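Local coordinates for protein SusD homolog (Bacteroides thetaiotaomicron VPI-5482, PDB 3FDH) that probably binds glycans at the cell surface as a SusD/RagB-type outer-membrane lipoprotein, helping to feed them to a partner transporter, at residues A[40-45]-A[429-434]; A[47-52]-A[433-438]; A[250-255]-A[322-327]; A[335-340]-A[422-427]. One frame throughout, in Å; residues are numbered along the deposited sequence.

Interaction 1 of 4, residues A[40-45]-A[429-434]; sequences DINTYA and GEATET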
# COMPACT_ATOMS: atom_id res chain seq x y z
N ASP A 40 -5.77 8.83 1.73
CA ASP A 40 -6.26 9.08 0.36
C ASP A 40 -5.42 8.42 -0.71
O ASP A 40 -5.94 8.01 -1.69
CB ASP A 40 -6.29 10.57 0.02
CG ASP A 40 -7.27 11.39 0.87
OD1 ASP A 40 -8.20 10.82 1.46
OD2 ASP A 40 -7.09 12.64 0.94
N ILE A 41 -4.12 8.31 -0.51
CA ILE A 41 -3.26 7.68 -1.53
C ILE A 41 -3.79 6.28 -1.81
O ILE A 41 -3.95 5.87 -2.97
CB ILE A 41 -1.78 7.58 -1.08
CG1 ILE A 41 -1.16 8.97 -0.95
CG2 ILE A 41 -0.95 6.79 -2.10
CD1 ILE A 41 -1.25 9.78 -2.16
N ASN A 42 -4.13 5.58 -0.73
CA ASN A 42 -4.61 4.18 -0.76
C ASN A 42 -6.03 4.12 -1.29
O ASN A 42 -6.41 3.20 -2.03
CB ASN A 42 -4.57 3.53 0.63
CG ASN A 42 -5.02 2.06 0.63
OD1 ASN A 42 -4.29 1.18 0.14
ND2 ASN A 42 -6.17 1.76 1.28
N THR A 43 -6.80 5.12 -0.89
CA THR A 43 -8.20 5.20 -1.29
C THR A 43 -8.35 5.27 -2.81
O THR A 43 -9.12 4.51 -3.43
CB THR A 43 -8.90 6.35 -0.53
OG1 THR A 43 -8.88 5.99 0.89
CG2 THR A 43 -10.37 6.53 -1.05
N TYR A 44 -7.58 6.18 -3.39
CA TYR A 44 -7.62 6.38 -4.84
C TYR A 44 -6.96 5.23 -5.58
O TYR A 44 -7.45 4.76 -6.61
CB TYR A 44 -7.05 7.75 -5.23
CG TYR A 44 -7.96 8.90 -4.92
CD1 TYR A 44 -8.22 9.30 -3.59
CD2 TYR A 44 -8.57 9.62 -5.93
CE1 TYR A 44 -9.06 10.40 -3.31
CE2 TYR A 44 -9.43 10.71 -5.67
CZ TYR A 44 -9.66 11.10 -4.36
OH TYR A 44 -10.50 12.18 -4.15
N ALA A 45 -5.84 4.75 -5.06
CA ALA A 45 -5.20 3.57 -5.64
C ALA A 45 -6.17 2.42 -5.79
O ALA A 45 -6.18 1.68 -6.78
CB ALA A 45 -3.97 3.16 -4.79
N GLY A 429 -4.37 -1.28 3.74
CA GLY A 429 -3.65 -0.15 3.15
C GLY A 429 -2.67 -0.56 2.06
O GLY A 429 -1.73 0.16 1.78
N GLU A 430 -2.90 -1.71 1.43
CA GLU A 430 -1.94 -2.26 0.42
C GLU A 430 -2.16 -1.88 -1.04
O GLU A 430 -1.35 -2.24 -1.92
CB GLU A 430 -1.82 -3.78 0.58
CG GLU A 430 -1.21 -4.18 1.91
CD GLU A 430 -0.90 -5.66 2.01
OE1 GLU A 430 -1.85 -6.48 1.97
OE2 GLU A 430 0.30 -6.01 2.15
N ALA A 431 -3.22 -1.12 -1.31
CA ALA A 431 -3.55 -0.72 -2.68
C ALA A 431 -2.46 0.21 -3.14
O ALA A 431 -2.07 0.26 -4.31
CB ALA A 431 -4.92 -0.05 -2.78
N THR A 432 -1.97 0.95 -2.17
CA THR A 432 -0.92 1.93 -2.44
C THR A 432 0.24 1.20 -3.14
O THR A 432 0.71 1.54 -4.23
CB THR A 432 -0.44 2.55 -1.10
OG1 THR A 432 -1.47 3.41 -0.58
CG2 THR A 432 0.83 3.35 -1.27
N GLU A 433 0.70 0.14 -2.50
CA GLU A 433 1.82 -0.64 -3.03
C GLU A 433 1.42 -1.43 -4.30
O GLU A 433 2.21 -1.59 -5.21
CB GLU A 433 2.41 -1.52 -1.93
CG GLU A 433 3.60 -2.36 -2.31
CD GLU A 433 4.83 -1.55 -2.70
OE1 GLU A 433 4.86 -0.34 -2.48
OE2 GLU A 433 5.79 -2.16 -3.20
N THR A 434 0.19 -1.90 -4.38
CA THR A 434 -0.25 -2.65 -5.58
C THR A 434 -0.21 -1.80 -6.82
O THR A 434 0.13 -2.26 -7.91
CB THR A 434 -1.58 -3.21 -5.42
OG1 THR A 434 -1.49 -4.23 -4.43
CG2 THR A 434 -2.06 -3.83 -6.76
O HOH W 1 -6.68 -1.15 1.79

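Interaction 2 of 4, residues A[47-52]-A[433-438]; sequences SYIEYE and ETYNDF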
# COMPACT_ATOMS: atom_id res chain seq x y z
N SER A 47 -9.21 2.43 -6.41
CA SER A 47 -10.00 2.63 -7.61
C SER A 47 -9.12 2.43 -8.85
O SER A 47 -9.46 1.72 -9.77
CB SER A 47 -10.57 4.06 -7.66
OG SER A 47 -11.07 4.35 -8.94
N TYR A 48 -7.95 3.04 -8.86
CA TYR A 48 -7.13 2.98 -10.08
C TYR A 48 -6.80 1.55 -10.52
O TYR A 48 -6.83 1.26 -11.72
CB TYR A 48 -5.89 3.84 -9.98
CG TYR A 48 -6.12 5.30 -9.69
CD1 TYR A 48 -7.29 5.93 -10.08
CD2 TYR A 48 -5.10 6.08 -9.17
CE1 TYR A 48 -7.45 7.28 -9.89
CE2 TYR A 48 -5.26 7.42 -8.96
CZ TYR A 48 -6.44 8.03 -9.35
OH TYR A 48 -6.62 9.41 -9.19
N ILE A 49 -6.49 0.66 -9.58
CA ILE A 49 -6.13 -0.74 -9.89
C ILE A 49 -7.24 -1.73 -9.57
O ILE A 49 -7.06 -2.94 -9.46
CB ILE A 49 -4.73 -1.18 -9.39
CG1 ILE A 49 -4.47 -0.80 -7.94
CG2 ILE A 49 -3.69 -0.46 -10.28
CD1 ILE A 49 -5.34 -1.46 -6.96
N GLU A 50 -8.41 -1.14 -9.41
CA GLU A 50 -9.67 -1.87 -9.41
C GLU A 50 -9.93 -2.88 -8.33
O GLU A 50 -10.61 -3.90 -8.53
CB GLU A 50 -9.95 -2.43 -10.81
CG GLU A 50 -10.03 -1.34 -11.90
CD GLU A 50 -10.39 -1.84 -13.28
OE1 GLU A 50 -10.72 -3.02 -13.45
OE2 GLU A 50 -10.31 -1.03 -14.22
N TYR A 51 -9.42 -2.57 -7.15
CA TYR A 51 -9.75 -3.35 -5.92
C TYR A 51 -11.17 -2.98 -5.44
O TYR A 51 -11.90 -3.76 -4.78
CB TYR A 51 -8.81 -2.97 -4.81
CG TYR A 51 -7.49 -3.69 -4.79
CD1 TYR A 51 -7.33 -4.94 -5.42
CD2 TYR A 51 -6.40 -3.17 -4.07
CE1 TYR A 51 -6.12 -5.64 -5.35
CE2 TYR A 51 -5.20 -3.84 -4.00
CZ TYR A 51 -5.06 -5.08 -4.59
OH TYR A 51 -3.84 -5.72 -4.50
N GLU A 52 -11.51 -1.75 -5.78
CA GLU A 52 -12.79 -1.11 -5.47
C GLU A 52 -13.20 -0.19 -6.56
O GLU A 52 -12.36 0.23 -7.38
CB GLU A 52 -12.74 -0.32 -4.14
CG GLU A 52 -12.25 -1.10 -2.90
CD GLU A 52 -13.13 -2.23 -2.40
OE1 GLU A 52 -14.32 -2.29 -2.77
OE2 GLU A 52 -12.62 -3.02 -1.57
N GLU A 433 0.70 0.14 -2.50
CA GLU A 433 1.82 -0.64 -3.03
C GLU A 433 1.42 -1.43 -4.30
O GLU A 433 2.21 -1.59 -5.21
CB GLU A 433 2.41 -1.52 -1.93
CG GLU A 433 3.60 -2.36 -2.31
CD GLU A 433 4.83 -1.55 -2.70
OE1 GLU A 433 4.86 -0.34 -2.48
OE2 GLU A 433 5.79 -2.16 -3.20
N THR A 434 0.19 -1.90 -4.38
CA THR A 434 -0.25 -2.65 -5.58
C THR A 434 -0.21 -1.80 -6.82
O THR A 434 0.13 -2.26 -7.91
CB THR A 434 -1.58 -3.21 -5.42
OG1 THR A 434 -1.49 -4.23 -4.43
CG2 THR A 434 -2.06 -3.83 -6.76
N TYR A 435 -0.48 -0.54 -6.57
CA TYR A 435 -0.46 0.48 -7.64
C TYR A 435 0.98 0.77 -8.14
O TYR A 435 1.21 0.97 -9.33
CB TYR A 435 -1.15 1.72 -7.13
CG TYR A 435 -1.08 2.89 -8.06
CD1 TYR A 435 -1.84 2.92 -9.24
CD2 TYR A 435 -0.34 4.00 -7.73
CE1 TYR A 435 -1.79 4.00 -10.08
CE2 TYR A 435 -0.30 5.08 -8.54
CZ TYR A 435 -1.03 5.09 -9.71
OH TYR A 435 -0.95 6.22 -10.47
N ASN A 436 1.94 0.72 -7.23
CA ASN A 436 3.35 0.77 -7.59
C ASN A 436 3.70 -0.45 -8.43
O ASN A 436 4.30 -0.33 -9.48
CB ASN A 436 4.27 0.81 -6.38
CG ASN A 436 4.16 2.10 -5.61
OD1 ASN A 436 3.96 3.17 -6.21
ND2 ASN A 436 4.26 2.01 -4.26
N ASP A 437 3.32 -1.65 -7.97
CA ASP A 437 3.64 -2.86 -8.72
C ASP A 437 3.05 -2.81 -10.12
O ASP A 437 3.66 -3.21 -11.11
CB ASP A 437 3.09 -4.12 -8.05
CG ASP A 437 3.93 -4.60 -6.82
OD1 ASP A 437 5.18 -4.59 -6.87
OD2 ASP A 437 3.32 -5.13 -5.86
N PHE A 438 1.86 -2.21 -10.23
CA PHE A 438 1.13 -2.24 -11.51
C PHE A 438 1.86 -1.39 -12.50
O PHE A 438 2.09 -1.75 -13.66
CB PHE A 438 -0.33 -1.69 -11.36
CG PHE A 438 -1.13 -1.86 -12.61
CD1 PHE A 438 -1.77 -3.04 -12.90
CD2 PHE A 438 -1.18 -0.87 -13.54
CE1 PHE A 438 -2.44 -3.20 -14.08
CE2 PHE A 438 -1.86 -1.02 -14.70
CZ PHE A 438 -2.49 -2.19 -14.98

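Interaction 3 of 4, residues A[250-255]-A[322-327]; sequences PFYGFY and FVYAKT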
# COMPACT_ATOMS: atom_id res chain seq x y z
N PRO A 250 -8.27 3.42 8.70
CA PRO A 250 -8.49 4.50 7.74
C PRO A 250 -9.29 4.18 6.48
O PRO A 250 -9.94 5.07 5.92
CB PRO A 250 -7.08 4.95 7.41
CG PRO A 250 -6.25 3.71 7.59
CD PRO A 250 -6.85 3.08 8.82
N PHE A 251 -9.20 2.93 6.05
CA PHE A 251 -9.95 2.39 4.93
C PHE A 251 -11.43 2.32 5.39
O PHE A 251 -12.35 2.81 4.73
CB PHE A 251 -9.39 1.01 4.54
CG PHE A 251 -10.07 0.41 3.33
CD1 PHE A 251 -9.70 0.77 2.06
CD2 PHE A 251 -11.09 -0.51 3.48
CE1 PHE A 251 -10.33 0.24 0.95
CE2 PHE A 251 -11.72 -1.03 2.38
CZ PHE A 251 -11.34 -0.67 1.11
N TYR A 252 -11.63 1.70 6.54
CA TYR A 252 -12.94 1.68 7.17
C TYR A 252 -13.46 3.11 7.33
O TYR A 252 -14.65 3.41 7.08
CB TYR A 252 -12.86 0.98 8.55
CG TYR A 252 -14.08 1.22 9.41
CD1 TYR A 252 -14.19 2.37 10.19
CD2 TYR A 252 -15.09 0.29 9.47
CE1 TYR A 252 -15.31 2.58 10.96
CE2 TYR A 252 -16.20 0.49 10.24
CZ TYR A 252 -16.32 1.64 10.98
OH TYR A 252 -17.42 1.82 11.76
N GLY A 253 -12.54 4.00 7.68
CA GLY A 253 -12.85 5.39 7.95
C GLY A 253 -13.41 6.11 6.76
O GLY A 253 -14.40 6.86 6.86
N PHE A 254 -12.78 5.89 5.63
CA PHE A 254 -13.24 6.48 4.37
C PHE A 254 -14.66 6.05 4.06
O PHE A 254 -15.51 6.88 3.74
CB PHE A 254 -12.35 6.13 3.18
CG PHE A 254 -12.98 6.52 1.86
CD1 PHE A 254 -12.96 7.83 1.43
CD2 PHE A 254 -13.66 5.57 1.09
CE1 PHE A 254 -13.57 8.19 0.25
CE2 PHE A 254 -14.29 5.94 -0.09
CZ PHE A 254 -14.24 7.23 -0.51
N TYR A 255 -14.92 4.76 4.17
CA TYR A 255 -16.27 4.25 3.86
C TYR A 255 -17.30 4.73 4.88
O TYR A 255 -18.46 4.97 4.58
CB TYR A 255 -16.30 2.71 3.77
CG TYR A 255 -17.65 2.24 3.29
CD1 TYR A 255 -17.98 2.25 1.94
CD2 TYR A 255 -18.61 1.79 4.19
CE1 TYR A 255 -19.23 1.88 1.49
CE2 TYR A 255 -19.87 1.43 3.76
CZ TYR A 255 -20.18 1.48 2.41
OH TYR A 255 -21.44 1.09 2.02
N PHE A 322 -14.36 -5.65 3.42
CA PHE A 322 -13.22 -4.87 3.94
C PHE A 322 -13.56 -3.45 4.42
O PHE A 322 -12.90 -2.90 5.30
CB PHE A 322 -12.08 -4.82 2.93
CG PHE A 322 -11.52 -6.17 2.60
CD1 PHE A 322 -10.87 -6.91 3.58
CD2 PHE A 322 -11.73 -6.73 1.34
CE1 PHE A 322 -10.38 -8.15 3.28
CE2 PHE A 322 -11.26 -7.97 1.04
CZ PHE A 322 -10.58 -8.70 2.02
N VAL A 323 -14.63 -2.89 3.86
CA VAL A 323 -15.02 -1.53 4.21
C VAL A 323 -15.54 -1.46 5.66
O VAL A 323 -15.65 -0.39 6.23
CB VAL A 323 -16.03 -0.91 3.19
CG1 VAL A 323 -15.47 -0.95 1.71
CG2 VAL A 323 -17.43 -1.56 3.32
N TYR A 324 -15.86 -2.61 6.26
CA TYR A 324 -16.35 -2.69 7.65
C TYR A 324 -15.34 -3.24 8.65
O TYR A 324 -15.67 -3.58 9.80
CB TYR A 324 -17.68 -3.47 7.71
CG TYR A 324 -18.85 -2.59 7.31
CD1 TYR A 324 -19.30 -1.59 8.16
CD2 TYR A 324 -19.47 -2.74 6.09
CE1 TYR A 324 -20.35 -0.77 7.78
CE2 TYR A 324 -20.50 -1.91 5.69
CZ TYR A 324 -20.92 -0.93 6.54
OH TYR A 324 -21.99 -0.12 6.15
N ALA A 325 -14.09 -3.34 8.21
CA ALA A 325 -12.98 -3.90 9.03
C ALA A 325 -12.43 -2.81 9.96
O ALA A 325 -11.30 -2.39 9.84
CB ALA A 325 -11.85 -4.45 8.13
N LYS A 326 -13.26 -2.46 10.94
CA LYS A 326 -13.04 -1.29 11.78
C LYS A 326 -11.69 -1.20 12.49
O LYS A 326 -11.08 -0.11 12.57
CB LYS A 326 -14.17 -1.15 12.79
CG LYS A 326 -14.13 0.14 13.58
CD LYS A 326 -15.30 0.18 14.55
CE LYS A 326 -15.38 1.49 15.30
NZ LYS A 326 -16.64 1.62 16.11
N THR A 327 -11.25 -2.36 12.95
CA THR A 327 -10.03 -2.46 13.72
C THR A 327 -8.94 -3.27 13.05
O THR A 327 -7.95 -3.62 13.67
CB THR A 327 -10.31 -2.99 15.14
OG1 THR A 327 -10.88 -4.29 15.06
CG2 THR A 327 -11.28 -2.07 15.87
O HOH W 2 -16.90 1.87 7.28

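Interaction 4 of 4, residues A[335-340]-A[422-427]; sequences YHELMF and LAMWGA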
# COMPACT_ATOMS: atom_id res chain seq x y z
N TYR A 335 3.97 -9.41 5.69
CA TYR A 335 4.75 -10.59 5.50
C TYR A 335 4.45 -11.17 4.13
O TYR A 335 5.35 -11.60 3.41
CB TYR A 335 4.46 -11.61 6.59
CG TYR A 335 5.12 -12.97 6.39
CD1 TYR A 335 6.49 -13.14 6.42
CD2 TYR A 335 4.33 -14.11 6.20
CE1 TYR A 335 7.06 -14.39 6.22
CE2 TYR A 335 4.89 -15.36 6.04
CZ TYR A 335 6.24 -15.50 6.05
OH TYR A 335 6.75 -16.78 5.90
N HIS A 336 3.18 -11.10 3.73
CA HIS A 336 2.80 -11.67 2.43
C HIS A 336 3.48 -10.91 1.32
O HIS A 336 3.96 -11.52 0.38
CB HIS A 336 1.27 -11.88 2.17
CG HIS A 336 0.41 -10.70 2.45
ND1 HIS A 336 -0.08 -10.42 3.72
CD2 HIS A 336 -0.09 -9.74 1.62
CE1 HIS A 336 -0.83 -9.33 3.65
NE2 HIS A 336 -0.83 -8.88 2.40
N GLU A 337 3.53 -9.59 1.44
CA GLU A 337 4.21 -8.79 0.42
C GLU A 337 5.67 -9.23 0.32
O GLU A 337 6.24 -9.36 -0.77
CB GLU A 337 4.17 -7.27 0.69
CG GLU A 337 5.03 -6.54 -0.29
CD GLU A 337 5.20 -5.05 -0.04
OE1 GLU A 337 4.47 -4.41 0.75
OE2 GLU A 337 6.15 -4.53 -0.62
N LEU A 338 6.27 -9.49 1.45
CA LEU A 338 7.70 -9.86 1.45
C LEU A 338 7.89 -11.21 0.75
O LEU A 338 8.87 -11.47 0.04
CB LEU A 338 8.24 -9.90 2.88
CG LEU A 338 9.74 -10.09 3.02
CD1 LEU A 338 10.47 -8.82 2.67
CD2 LEU A 338 10.05 -10.57 4.47
N MSE A 339 6.94 -12.08 0.93
CA MSE A 339 7.03 -13.43 0.33
C MSE A 339 6.77 -13.38 -1.16
O MSE A 339 7.29 -14.21 -1.91
CB MSE A 339 6.10 -14.44 1.02
CG MSE A 339 6.48 -14.74 2.49
SE MSE A 339 8.29 -15.42 2.71
CE MSE A 339 9.27 -13.90 3.02
N PHE A 340 5.98 -12.39 -1.57
CA PHE A 340 5.69 -12.15 -2.99
C PHE A 340 6.91 -11.54 -3.66
O PHE A 340 7.17 -11.74 -4.86
CB PHE A 340 4.45 -11.29 -3.20
CG PHE A 340 3.15 -12.04 -3.06
CD1 PHE A 340 2.80 -13.04 -3.97
CD2 PHE A 340 2.27 -11.74 -2.04
CE1 PHE A 340 1.62 -13.76 -3.85
CE2 PHE A 340 1.09 -12.46 -1.90
CZ PHE A 340 0.76 -13.46 -2.84
N LEU A 422 -4.05 -10.20 -5.81
CA LEU A 422 -5.22 -10.67 -5.07
C LEU A 422 -5.04 -10.65 -3.55
O LEU A 422 -5.99 -10.36 -2.81
CB LEU A 422 -5.61 -12.10 -5.52
CG LEU A 422 -6.08 -12.13 -6.99
CD1 LEU A 422 -6.35 -13.60 -7.36
CD2 LEU A 422 -7.35 -11.30 -7.20
N ALA A 423 -3.82 -10.91 -3.10
CA ALA A 423 -3.49 -10.87 -1.66
C ALA A 423 -3.54 -9.50 -1.02
O ALA A 423 -3.83 -9.33 0.15
CB ALA A 423 -2.11 -11.46 -1.40
N MSE A 424 -3.25 -8.52 -1.84
CA MSE A 424 -3.04 -7.12 -1.40
C MSE A 424 -4.31 -6.24 -1.47
O MSE A 424 -4.34 -5.06 -1.13
CB MSE A 424 -1.77 -6.58 -2.05
CG MSE A 424 -0.58 -7.26 -1.53
SE MSE A 424 1.14 -6.69 -2.16
CE MSE A 424 1.34 -4.96 -1.28
N TRP A 425 -5.39 -6.93 -1.77
CA TRP A 425 -6.77 -6.40 -1.68
C TRP A 425 -7.21 -6.60 -0.23
O TRP A 425 -7.12 -7.68 0.33
CB TRP A 425 -7.69 -7.23 -2.55
CG TRP A 425 -9.13 -6.92 -2.43
CD1 TRP A 425 -9.70 -5.68 -2.47
CD2 TRP A 425 -10.21 -7.86 -2.36
NE1 TRP A 425 -11.06 -5.76 -2.39
CE2 TRP A 425 -11.41 -7.10 -2.29
CE3 TRP A 425 -10.29 -9.27 -2.34
CZ2 TRP A 425 -12.65 -7.69 -2.23
CZ3 TRP A 425 -11.52 -9.84 -2.22
CH2 TRP A 425 -12.69 -9.06 -2.20
N GLY A 426 -7.71 -5.54 0.36
CA GLY A 426 -8.18 -5.54 1.72
C GLY A 426 -8.38 -4.19 2.38
O GLY A 426 -8.55 -3.16 1.69
N ALA A 427 -8.33 -4.21 3.70
CA ALA A 427 -8.47 -3.02 4.57
C ALA A 427 -7.12 -2.67 5.17
O ALA A 427 -7.00 -1.84 6.10
CB ALA A 427 -9.50 -3.34 5.73

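Interaction 1 of 4, residues A[40-45]-A[429-434]
The side-chain carbonyl of N42 reaches from helix 40-48 to the first residues of helix 431-443 and takes two backbone N-H groups there. A431 N is 2.9 Å from N42 OD1 and lies nearly along the C=O axis, with a C=O...N angle of 165°. T432 N is 3.3 Å from the same OD1 and comes in tilted 18° from the carbonyl plane. The other half of the amide is used as well: N42 ND2 donates to water 1 at 3.0 Å, and that water also accepts from G429 N. With CG anti to the backbone N (chi1 -178°), the amide leaves its own helix and stretches across to G429 and A431.

T432 OG1 rests on N42 CA at 3.2 Å, but its hydrogen-bond partner is A37 O. Beside this A45 CB meets A431 CB at 3.9 Å, an apolar pair, and I41 CG2 lies 4.0 Å from T432 CG2. With an alanine here instead of N42, the amides of A431 and T432 would probably lose this acceptor, and water 1 its link to helix 40-48. Both amides sit in the first turn of helix 431-443, so in this buried place a side chain far away in sequence supplies an acceptor the helix itself lacks, and the carbonyl probably also suits the positive end of the helix dipole.

Interaction 2 of 4, residues A[47-52]-A[433-438]
I49 points its branches into a bay formed by Y51 on its own side and T434, Y435 and F438 on the other. CG2 is the branch that meets Y435 and F438. It approaches the Y435 ring at its edge, close to the ring plane, with CD1 of Y435 4.0 Å away, and it reaches F438 CG at 3.7 Å, where the two side chains run past each other in opposite directions. The other branch carries I49 CD1 over one face of the Y51 ring, toward its rim, and sets I49 CD1 against T434 CG2 at 4.1 Å. This split follows from the first torsion: CG1 sits between the backbone N and carbonyl carbon (chi1 48°), which puts CG2 anti to the carbonyl.

The bend that lets I49 and Y51 both face helix 431-443 is a Schellman motif ending helix 40-48: E50, with positive phi, is its C-prime residue, and Y51 N returns to S46 O while E50 N returns to S47 O. In this largely helical SusD-family fold, helix 40-48 stops right beside its long-range partner.

Y48 and Y435 meet with ring centroids 5.9 Å apart and planes at 48°, neither stacked nor edge-to-face; Y48 CD2 comes to 4.0 Å from Y435 CE1. The phenol of Y435 is held by P461 O. On the other flank T434 OG1 lies near the plane of the Y51 ring. Their hydroxyls are hydrogen-bonded, Y51 OH to T434 OG1 at 2.8 Å, and Y51 OH is also bonded to Y421 O. The F438 side chain is also about 4 Å from a bound tetraethylene glycol, probably from the crystallisation liquor.

Interaction 3 of 4, residues A[250-255]-A[322-327]
The ring of Y252 is sandwiched between K326 and a water. On one face K326 CG stands over the centre, 3.8 Å from the centroid and 14° off the normal, a CH-pi contact; on the opposite face water 2 sits toward the rim, and at the edge lies the CA of Y324. The Y255 ring takes V323 CG2 over one face, another CH-pi contact at 3.7 Å from the centroid, and has Y324 OH and water 2 at its edge. That edge is turned toward the face of Y324 in an offset edge-to-face pair, centroids 5.5 Å apart and planes at 69°. F251 meets the backbone with its rim, with F322 C and V323 N in its plane and CD2 3.5 Å from F322 O.

With CG anti to the backbone N (chi1 165°), the Y252 ring is laid obliquely across the extended K326 chain, whose NZ goes on to bond S245 O. Water 2 ties the backbones together, donating to Y252 O at 2.7 Å and to V323 O at 2.8 Å; beside it Y252 CA makes a C-H...O contact with V323 O.

The contact seats helix 250-258 on the loop between strands 319-320 and 330-331, where A325 is the centre of an inverse gamma turn. A serine in place of Y252 would probably strip the K326 methylenes of their flat support and take away one wall beside water 2. With no direct hydrogen bond between the segments, the joint depends on aromatic faces, CH groups and one water that satisfies two buried carbonyls.

Interaction 4 of 4, residues A[335-340]-A[422-427]
A423, the last residue of helix 412-423, and M424 just beyond it pack against H336, E337 and F340 on helix 335-348, a buried contact of a helix with a helix end in the mainly helical fold of this SusD homolog. The apolar part is carried by A423, whose CB comes obliquely to the F340 ring, 3.4 Å from CE2. Next to it the CD2 corner of H336 faces both residues: M424 CG lies at the imidazole edge, near its plane and 4.0 Å from CD2, and A423 CB is equally far from that carbon. H336 CG sits between its backbone N and carbonyl carbon (chi1 50°), which sends the ring toward A423.

The polar ends find their partners beyond the two segments. H336 NE2 is hydrogen-bonded to E430 OE1. E337 OE1 forms a salt bridge with R204. E337 OE2 lies near E433 OE2, a close pair of like charges that probably depends on the arginines nearby, since E433 is itself bridged to R208.

The selenomethionine M424 crosses E337 at an angle: its chain bends at chi3 (72°), setting the terminal CE 3.8 Å from E337 OE1.

From the N terminus, helix 40-48 and the turn after it supply the first halves of interactions 1 and 2. Both wait more than 370 residues for their partners on helix 431-443, and they close in the order they open, sharing E433 and T434. Within those long spans lie interactions 3 and 4, in series: helix 250-258 meets the loop 322-327 first, then helix 335-348 meets the end of helix 412-423. The inner pair join where F322 packs on W425 and A325 on A427. E430 packing on M424 ties interaction 4 to interaction 1, N42 on F251 ties 1 to 3, and E52 with W425 ties 2 to 4, so the early and late helices are tied to the middle of the chain.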